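Side-chain contact in pyocyanin demethylase (Mycobacterium fortuitum subsp. fortuitum DSM 46621 = ATCC 6841, PDB 5K21), which demethylates the redox-active phenazine pyocyanin in a tautomerizing reaction, a degradation that inhibits Pseudomonas aeruginosa biofilms: residues S119-T123 against P124-Y128. Sequence-based numbering, arbitrary orientation.
Sequences SGVAT and PDEKY
The side chain of Glu126 runs alongside Val121, with Val121 CG2 4.0 Å from Glu126 OE2. The glutamate chain gets there by running straight: CG stands anti to the backbone N (chi1 -177°) and the chain stays extended to the carboxylate, its CG passing 3.6 Å from Ser119 O. At its end OE1 accepts a weak hydrogen bond from the backbone N of Ala122, 3.4 Å away, and another weak one from Asn21 ND2 on strand 13-27. A long acidic side chain suits this buried place, since it spans the loop and meets a backbone N-H; Val121, also buried, sets its CG2 methyl beside the carboxylate.

Thr123 holds the bend from the other end. Its OG1 donates to Gly120 O over an unusually short 2.5 Å, to be read with some reserve, and accepts from the N of Asp125 at 3.2 Å, so one hydroxyl links two consecutive turns. Gly120 to Thr123 is a type II turn, closed by a weak bond from Thr123 N to the same Gly120 O; Thr123 to Glu126 is a type I turn. Pro124 suits position i+1 of the latter, its ring fixing phi near the -65° found, and a weak bond from Glu126 N to Thr123 O closes it. Positive phi and the closeness of Thr123 OG1 make glycine apt at Gly120.

Beyond the turns, Ser119 and Lys127 form an antiparallel hydrogen-bonded pair, Ser119 N to Lys127 O and Lys127 N to Ser119 O both measuring 3.0 Å. The nearest atoms of the Glu126 side chain and the bound phenazin-1-ol are about 4 Å apart, and Tyr128, whose OH is hydrogen-bonded to Asp56 OD2, touches that ligand. The whole is a beta hairpin connection, joining neighbouring strands 114-119 and 127-132 of the antiparallel allene oxide cyclase-like barrel, beside its ligand pocket.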
loop_
_atom_site.group_PDB
_atom_site.type_symbol
_atom_site.label_atom_id
_atom_site.label_comp_id
_atom_site.label_asym_id
_atom_site.label_seq_id
_atom_site.Cartn_x
_atom_site.Cartn_y
_atom_site.Cartn_z
ATOM N N SER B 119 -18.696 -9.055 2.033
ATOM C CA SER B 119 -20.013 -9.291 1.474
ATOM C C SER B 119 -20.920 -8.117 1.811
ATOM O O SER B 119 -20.749 -7.446 2.836
ATOM C CB SER B 119 -20.604 -10.620 1.984
ATOM O OG SER B 119 -20.753 -10.597 3.385
ATOM N N GLY B 120 -21.843 -7.837 0.899
ATOM C CA GLY B 120 -22.795 -6.756 1.072
ATOM C C GLY B 120 -22.150 -5.392 1.102
ATOM O O GLY B 120 -22.652 -4.485 1.778
ATOM N N VAL B 121 -21.045 -5.216 0.374
ATOM C CA VAL B 121 -20.340 -3.946 0.404
ATOM C C VAL B 121 -21.309 -2.853 -0.026
ATOM O O VAL B 121 -22.113 -3.034 -0.950
ATOM C CB VAL B 121 -19.088 -4.003 -0.489
ATOM C CG1 VAL B 121 -19.471 -4.038 -1.973
ATOM C CG2 VAL B 121 -18.143 -2.848 -0.171
ATOM N N ALA B 122 -21.264 -1.722 0.675
ATOM C CA ALA B 122 -22.138 -0.588 0.390
ATOM C C ALA B 122 -23.610 -0.936 0.608
ATOM O O ALA B 122 -24.491 -0.417 -0.080
ATOM C CB ALA B 122 -21.917 -0.060 -1.029
ATOM N N THR B 123 -23.886 -1.826 1.550
ATOM C CA THR B 123 -25.228 -2.086 2.045
ATOM C C THR B 123 -25.187 -1.965 3.558
ATOM O O THR B 123 -24.108 -1.967 4.161
ATOM C CB THR B 123 -25.748 -3.481 1.657
ATOM O OG1 THR B 123 -25.100 -4.492 2.454
ATOM C CG2 THR B 123 -25.512 -3.758 0.189
ATOM N N PRO B 124 -26.348 -1.835 4.208
ATOM C CA PRO B 124 -26.361 -1.816 5.680
ATOM C C PRO B 124 -25.918 -3.123 6.315
ATOM O O PRO B 124 -25.619 -3.132 7.516
ATOM C CB PRO B 124 -27.827 -1.502 6.021
ATOM C CG PRO B 124 -28.597 -1.791 4.767
ATOM C CD PRO B 124 -27.666 -1.513 3.637
ATOM N N ASP B 125 -25.840 -4.214 5.554
ATOM C CA ASP B 125 -25.506 -5.526 6.095
ATOM C C ASP B 125 -24.099 -5.954 5.700
ATOM O O ASP B 125 -23.798 -7.151 5.640
ATOM C CB ASP B 125 -26.528 -6.568 5.647
ATOM C CG ASP B 125 -27.926 -6.248 6.128
ATOM O OD1 ASP B 125 -28.049 -5.561 7.164
ATOM O OD2 ASP B 125 -28.898 -6.674 5.470
ATOM N N GLU B 126 -23.223 -4.986 5.445
ATOM C CA GLU B 126 -21.864 -5.317 5.054
ATOM C C GLU B 126 -21.183 -6.097 6.168
ATOM O O GLU B 126 -21.311 -5.764 7.348
ATOM C CB GLU B 126 -21.066 -4.046 4.754
ATOM C CG GLU B 126 -19.666 -4.357 4.262
ATOM C CD GLU B 126 -18.895 -3.134 3.830
ATOM O OE1 GLU B 126 -19.516 -2.088 3.526
ATOM O OE2 GLU B 126 -17.655 -3.226 3.785
ATOM N N LYS B 127 -20.440 -7.126 5.782
ATOM C CA LYS B 127 -19.720 -7.960 6.730
ATOM C C LYS B 127 -18.360 -8.323 6.164
ATOM O O LYS B 127 -18.167 -8.365 4.944
ATOM C CB LYS B 127 -20.477 -9.253 7.043
ATOM C CG LYS B 127 -21.806 -9.066 7.739
ATOM C CD LYS B 127 -22.417 -10.418 8.106
ATOM C CE LYS B 127 -23.753 -10.282 8.828
ATOM N NZ LYS B 127 -24.808 -9.674 7.978
ATOM N N TYR B 128 -17.418 -8.546 7.076
ATOM C CA TYR B 128 -16.144 -9.181 6.779
ATOM C C TYR B 128 -16.163 -10.549 7.432
ATOM O O TYR B 128 -16.433 -10.654 8.640
ATOM C CB TYR B 128 -14.952 -8.421 7.346
ATOM C CG TYR B 128 -14.762 -7.010 6.909
ATOM C CD1 TYR B 128 -15.237 -6.561 5.697
ATOM C CD2 TYR B 128 -14.061 -6.122 7.723
ATOM C CE1 TYR B 128 -15.048 -5.238 5.300
ATOM C CE2 TYR B 128 -13.848 -4.790 7.324
ATOM C CZ TYR B 128 -14.343 -4.365 6.115
ATOM O OH TYR B 128 -14.140 -3.049 5.712
#